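Acidocalcisomal pyrophosphatase (Trypanosoma brucei brucei, PDB 5C5V) probably hydrolyses inorganic pyrophosphate to phosphate with the help of magnesium ions, and is captured here with the pyrophosphate analogue imidodiphosphate. Local coordinates at residues R187-G192 with R290-V295; A214-D219 with G253-K258. One frame throughout, in Å; residues are numbered along the deposited sequence.

Interaction 1. Residues R187-G192 with R290-V295; sequences RFYKHG and REWFRV. With 2PN (imidodiphosphoric acid), chain C.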
# COMPACT_ATOMS: atom_id res chain seq x y z
N ARG A 187 -23.25 -27.93 -7.26
CA ARG A 187 -23.67 -27.02 -6.19
C ARG A 187 -23.21 -25.57 -6.37
O ARG A 187 -22.02 -25.29 -6.59
CB ARG A 187 -23.18 -27.56 -4.85
CG ARG A 187 -23.39 -26.67 -3.64
CD ARG A 187 -22.71 -27.27 -2.42
NE ARG A 187 -22.85 -26.46 -1.21
CZ ARG A 187 -22.09 -26.59 -0.12
NH1 ARG A 187 -21.11 -27.49 -0.08
NH2 ARG A 187 -22.30 -25.80 0.93
N PHE A 188 -24.16 -24.65 -6.28
CA PHE A 188 -23.86 -23.22 -6.19
C PHE A 188 -24.41 -22.71 -4.88
O PHE A 188 -25.48 -23.14 -4.46
CB PHE A 188 -24.47 -22.43 -7.35
CG PHE A 188 -23.92 -22.78 -8.70
CD1 PHE A 188 -22.94 -22.00 -9.29
CD2 PHE A 188 -24.39 -23.90 -9.38
CE1 PHE A 188 -22.43 -22.33 -10.53
CE2 PHE A 188 -23.89 -24.22 -10.63
CZ PHE A 188 -22.91 -23.43 -11.20
N TYR A 189 -23.68 -21.82 -4.22
CA TYR A 189 -24.21 -21.18 -3.02
C TYR A 189 -25.52 -20.49 -3.33
O TYR A 189 -25.61 -19.69 -4.26
CB TYR A 189 -23.24 -20.16 -2.46
CG TYR A 189 -22.01 -20.71 -1.82
CD1 TYR A 189 -22.08 -21.82 -0.97
CD2 TYR A 189 -20.78 -20.12 -2.02
CE1 TYR A 189 -20.96 -22.30 -0.37
CE2 TYR A 189 -19.65 -20.60 -1.43
CZ TYR A 189 -19.73 -21.69 -0.61
OH TYR A 189 -18.60 -22.17 0.00
N LYS A 190 -26.55 -20.78 -2.54
CA LYS A 190 -27.82 -20.12 -2.72
C LYS A 190 -27.83 -18.78 -1.99
O LYS A 190 -28.43 -17.81 -2.46
CB LYS A 190 -28.95 -21.02 -2.23
CG LYS A 190 -30.32 -20.51 -2.54
CD LYS A 190 -31.35 -21.56 -2.15
CE LYS A 190 -32.76 -21.01 -2.17
NZ LYS A 190 -33.70 -22.00 -1.55
N HIS A 191 -27.13 -18.73 -0.86
CA HIS A 191 -27.13 -17.56 0.02
C HIS A 191 -26.59 -16.30 -0.65
O HIS A 191 -27.07 -15.20 -0.40
CB HIS A 191 -26.32 -17.85 1.28
CG HIS A 191 -26.25 -16.70 2.24
ND1 HIS A 191 -27.37 -16.07 2.73
CD2 HIS A 191 -25.19 -16.09 2.81
CE1 HIS A 191 -27.00 -15.10 3.56
NE2 HIS A 191 -25.69 -15.11 3.63
N GLY A 192 -25.57 -16.48 -1.48
CA GLY A 192 -24.92 -15.39 -2.17
C GLY A 192 -23.52 -15.80 -2.59
O GLY A 192 -23.14 -16.96 -2.46
N ARG A 290 -18.07 -14.22 9.85
CA ARG A 290 -18.78 -15.01 10.86
C ARG A 290 -20.25 -15.15 10.50
O ARG A 290 -20.82 -16.25 10.59
CB ARG A 290 -18.64 -14.39 12.26
CG ARG A 290 -19.40 -15.13 13.38
CD ARG A 290 -18.98 -14.62 14.77
NE ARG A 290 -18.83 -13.18 14.70
CZ ARG A 290 -17.82 -12.50 15.22
NH1 ARG A 290 -16.86 -13.10 15.91
NH2 ARG A 290 -17.78 -11.19 15.06
N GLU A 291 -20.86 -14.06 10.06
CA GLU A 291 -22.29 -14.05 9.75
C GLU A 291 -22.62 -14.86 8.49
O GLU A 291 -23.58 -15.62 8.47
CB GLU A 291 -22.79 -12.61 9.59
CG GLU A 291 -24.25 -12.51 9.17
CD GLU A 291 -25.24 -12.91 10.25
OE1 GLU A 291 -24.84 -13.17 11.41
OE2 GLU A 291 -26.45 -12.98 9.94
N TRP A 292 -21.83 -14.67 7.44
CA TRP A 292 -22.00 -15.45 6.23
C TRP A 292 -21.96 -16.97 6.53
O TRP A 292 -22.84 -17.73 6.11
CB TRP A 292 -20.92 -15.07 5.22
CG TRP A 292 -21.24 -15.47 3.82
CD1 TRP A 292 -21.79 -14.67 2.83
CD2 TRP A 292 -21.05 -16.76 3.23
NE1 TRP A 292 -21.94 -15.41 1.67
CE2 TRP A 292 -21.50 -16.68 1.89
CE3 TRP A 292 -20.56 -17.98 3.70
CZ2 TRP A 292 -21.46 -17.78 1.03
CZ3 TRP A 292 -20.52 -19.06 2.84
CH2 TRP A 292 -20.97 -18.95 1.52
N PHE A 293 -20.96 -17.41 7.29
CA PHE A 293 -20.85 -18.83 7.61
C PHE A 293 -21.90 -19.27 8.61
O PHE A 293 -22.28 -20.44 8.64
CB PHE A 293 -19.46 -19.19 8.12
CG PHE A 293 -18.44 -19.33 7.03
CD1 PHE A 293 -18.61 -20.29 6.03
CD2 PHE A 293 -17.33 -18.50 6.98
CE1 PHE A 293 -17.70 -20.42 5.00
CE2 PHE A 293 -16.42 -18.63 5.95
CZ PHE A 293 -16.60 -19.59 4.96
N ARG A 294 -22.41 -18.32 9.40
CA ARG A 294 -23.45 -18.65 10.36
C ARG A 294 -24.73 -19.03 9.65
O ARG A 294 -25.35 -20.05 9.98
CB ARG A 294 -23.73 -17.47 11.31
CG ARG A 294 -24.76 -17.83 12.41
CD ARG A 294 -25.11 -16.65 13.32
NE ARG A 294 -25.92 -15.66 12.62
CZ ARG A 294 -27.25 -15.70 12.58
NH1 ARG A 294 -27.93 -16.67 13.19
NH2 ARG A 294 -27.92 -14.77 11.92
N VAL A 295 -25.10 -18.27 8.62
CA VAL A 295 -26.44 -18.39 8.05
C VAL A 295 -26.53 -19.01 6.65
O VAL A 295 -27.64 -19.29 6.19
CB VAL A 295 -27.13 -16.99 7.95
CG1 VAL A 295 -27.09 -16.27 9.27
CG2 VAL A 295 -26.49 -16.14 6.85
P1 2PN C . -19.38 -26.83 3.26
O1 2PN C . -19.65 -28.03 2.31
O2 2PN C . -19.59 -27.31 4.72
O3 2PN C . -20.31 -25.65 2.86
N1 2PN C . -17.85 -26.31 3.03
P2 2PN C . -16.50 -27.12 3.49
O4 2PN C . -16.52 -28.58 2.92
O5 2PN C . -16.53 -27.19 5.01
O6 2PN C . -15.31 -26.42 3.02
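Beside the Tyr189-Trp292 contact, two residues earlier in the loop, Arg187 NH2 donates to O3 of the bound imidodiphosphate at 2.8 Å. Arg187 NH1 gives a second, nearly straight bond to O1 at 2.9 Å, so the guanidinium presents its edge to one phosphate, with P1 in its plane. The side chain reaches that far because it is fully extended, with CG anti to the backbone N (chi1 174°). NH1 also forms a salt bridge with Asp180, which probably limits rotation of the group.

Between the two segments the contact is aromatic. Trp292, on helix 285-295, points the outer corner of its indole into Tyr189, with CH2 lying 3.5 Å above the middle of the phenol ring. This is a T-shaped stack, its planes at 78°. At the five-membered end the roles reverse, and His191 turns its edge to the indole face (planes at 65°). His191 CD2 rests 3.5 Å from Trp292 NE1, a CH-pi type approach offset toward the rim. Val295 CG2 meets the imidazole obliquely, 3.5 Å from His191 NE2. The carbonyl of Gly192 lies near the indole plane, its O 4.0 Å from Trp292 CZ2.

On the helix, Arg294 grips Glu291 side-on through NE and NH2. Tyr296 stacks on Trp292, and in the second subunit Asp193 packs on the indole while Arg163 bonds to His191 O, placing the cluster at a subunit boundary.

No hydrogen bond links the two segments. Ring edges and faces therefore join the 187-192 loop to the helix, while the strong polar bonding at the start of this loop is directed to the phosphate, as suits a residue of the substrate-analogue pocket.

Interaction 2. Residues A214-D219 with G253-K258; sequences AGVTGD and GKMDWK. With MG (magnesium ion), chain E; MG (magnesium ion), chain D; 2PN (imidodiphosphoric acid), chain C.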
# COMPACT_ATOMS: atom_id res chain seq x y z
N ALA A 214 -14.75 -28.75 21.60
CA ALA A 214 -16.16 -28.44 21.48
C ALA A 214 -17.11 -29.64 21.67
O ALA A 214 -18.32 -29.46 21.68
CB ALA A 214 -16.42 -27.79 20.14
N GLY A 215 -16.57 -30.84 21.81
CA GLY A 215 -17.41 -32.02 21.97
C GLY A 215 -17.88 -32.64 20.65
O GLY A 215 -18.85 -33.38 20.62
N VAL A 216 -17.15 -32.36 19.57
CA VAL A 216 -17.46 -32.97 18.27
C VAL A 216 -16.19 -33.40 17.55
O VAL A 216 -15.09 -32.97 17.90
CB VAL A 216 -18.25 -31.98 17.35
CG1 VAL A 216 -19.60 -31.62 17.98
CG2 VAL A 216 -17.44 -30.74 17.07
N THR A 217 -16.34 -34.25 16.54
CA THR A 217 -15.21 -34.63 15.70
C THR A 217 -15.19 -33.70 14.48
O THR A 217 -16.06 -32.83 14.37
CB THR A 217 -15.30 -36.10 15.26
OG1 THR A 217 -16.51 -36.30 14.52
CG2 THR A 217 -15.32 -37.02 16.47
N GLY A 218 -14.21 -33.87 13.59
CA GLY A 218 -14.03 -32.97 12.46
C GLY A 218 -14.91 -33.28 11.27
O GLY A 218 -15.53 -34.33 11.21
N ASP A 219 -14.93 -32.38 10.29
CA ASP A 219 -15.84 -32.53 9.16
C ASP A 219 -15.22 -33.37 8.04
O ASP A 219 -15.74 -33.39 6.93
CB ASP A 219 -16.29 -31.15 8.63
CG ASP A 219 -15.28 -30.51 7.68
OD1 ASP A 219 -15.74 -29.73 6.82
OD2 ASP A 219 -14.05 -30.79 7.77
N GLY A 253 -22.72 -30.44 13.24
CA GLY A 253 -22.20 -31.33 14.26
C GLY A 253 -20.73 -31.71 14.12
O GLY A 253 -20.24 -32.53 14.89
N LYS A 254 -20.02 -31.12 13.16
CA LYS A 254 -18.60 -31.43 12.98
C LYS A 254 -17.73 -30.19 13.18
O LYS A 254 -18.14 -29.09 12.83
CB LYS A 254 -18.31 -31.98 11.57
CG LYS A 254 -19.35 -32.89 10.95
CD LYS A 254 -19.53 -34.20 11.65
CE LYS A 254 -20.60 -35.00 10.90
NZ LYS A 254 -20.28 -35.10 9.44
N MET A 255 -16.53 -30.36 13.74
CA MET A 255 -15.59 -29.24 13.87
C MET A 255 -15.16 -28.78 12.48
O MET A 255 -14.80 -29.58 11.62
CB MET A 255 -14.36 -29.64 14.69
CG MET A 255 -13.60 -28.45 15.28
SD MET A 255 -14.51 -27.64 16.62
CE MET A 255 -14.42 -25.92 16.09
N ASP A 256 -15.24 -27.48 12.24
CA ASP A 256 -15.05 -26.96 10.90
C ASP A 256 -14.38 -25.60 10.96
O ASP A 256 -14.92 -24.60 10.46
CB ASP A 256 -16.39 -26.90 10.18
CG ASP A 256 -16.26 -26.96 8.69
OD1 ASP A 256 -15.16 -27.34 8.20
OD2 ASP A 256 -17.25 -26.64 8.00
N TRP A 257 -13.21 -25.57 11.60
CA TRP A 257 -12.40 -24.36 11.74
C TRP A 257 -12.34 -23.58 10.46
O TRP A 257 -12.20 -24.16 9.38
CB TRP A 257 -10.97 -24.69 12.16
CG TRP A 257 -10.81 -25.41 13.45
CD1 TRP A 257 -10.48 -26.73 13.61
CD2 TRP A 257 -10.93 -24.87 14.77
NE1 TRP A 257 -10.40 -27.04 14.95
CE2 TRP A 257 -10.67 -25.91 15.68
CE3 TRP A 257 -11.24 -23.60 15.27
CZ2 TRP A 257 -10.70 -25.73 17.06
CZ3 TRP A 257 -11.28 -23.41 16.64
CH2 TRP A 257 -11.01 -24.48 17.52
N LYS A 258 -12.43 -22.27 10.58
CA LYS A 258 -12.27 -21.38 9.43
C LYS A 258 -11.11 -20.44 9.70
O LYS A 258 -11.23 -19.49 10.48
CB LYS A 258 -13.56 -20.59 9.17
CG LYS A 258 -14.74 -21.45 8.74
CD LYS A 258 -14.62 -21.89 7.30
CE LYS A 258 -15.81 -22.74 6.88
NZ LYS A 258 -15.81 -24.06 7.56
MG MG E . -14.93 -27.75 6.22
MG MG D . -18.36 -26.93 6.37
P1 2PN C . -19.38 -26.83 3.26
O1 2PN C . -19.65 -28.03 2.31
O2 2PN C . -19.59 -27.31 4.72
O3 2PN C . -20.31 -25.65 2.86
N1 2PN C . -17.85 -26.31 3.03
P2 2PN C . -16.50 -27.12 3.49
O4 2PN C . -16.52 -28.58 2.92
O5 2PN C . -16.53 -27.19 5.01
O6 2PN C . -15.31 -26.42 3.02
O HOH W 1 -18.24 -35.11 7.46
O HOH W 2 -18.36 -29.14 6.69
O HOH W 3 -12.94 -28.52 6.81
O HOH W 4 -18.33 -24.92 5.82
O HOH W 5 -14.54 -28.71 4.60
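The 214-219 loop and the start of strand 254-263 are joined by a single bridge, Gly218 with Met255, in which Met255 N donates to Thr217 O at 2.6 Å (168° at the hydrogen) and Asp219 N makes a weak bond back to Met255 O. Asp219 opens the DxDPxD signature of soluble inorganic pyrophosphatases, and the bridge sets it beside Asp256 at the magnesium site.

Asp219 OD1 binds one magnesium ion (chain E) at 2.2 Å. Asp256 serves two metals: OD1 holds the same ion and OD2 the other (chain D), each at 2.0 Å. Its CG stands anti to the backbone N (chi1 -155°), which swings the carboxylate toward the metals. Asp219 OD1 and Asp256 OD1 come within 2.8 Å of each other as neighbouring ligands of one ion, their carboxylates turned 41° apart; the shared cation presumably offsets their repulsion. Asp224 completes this site and Asp251 the other, and O5 of imidodiphosphate bridges both ions. Metal-bound waters reinforce the site: one on the chain D ion donates to Asp219 OD1, and one on the chain E ion to Asp219 OD2.

Lys258 NZ bonds to Asp256 O and makes a salt bridge, weak as a hydrogen bond, with Asp256 OD2, which probably steadies this two-metal ligand. Lys254 CB packs beside Asp219 CB.

Toward Ala214 the contact is mostly van der Waals and nearer the surface. Val216 sets CB close over Gly253 O and CG2 4.0 Å from Met255 CB. Met255 bends at chi2, brings SD to 4.0 Å from Ala214 CB, and lays CE 3.6 Å above the centre of the Trp257 ring.

Interactions 1 and 2 approach the same imidodiphosphate with different chemistry. The first is a buried aromatic contact between helix 285-295 and a loop whose Arg187 binds one phosphate; the second is a partly exposed backbone bridge whose aspartates bring magnesium ions. Interaction 1 also meets a second subunit, whereas no other chain of the assembly touches interaction 2. Both segments of interaction 2 fall, in sequence, between the two segments of interaction 1, and the centres of the two contacts are about 18 Å apart. They join directly where Lys258 makes a cation-pi contact with Phe293, connecting the metal-binding strand to the helix that carries Trp292.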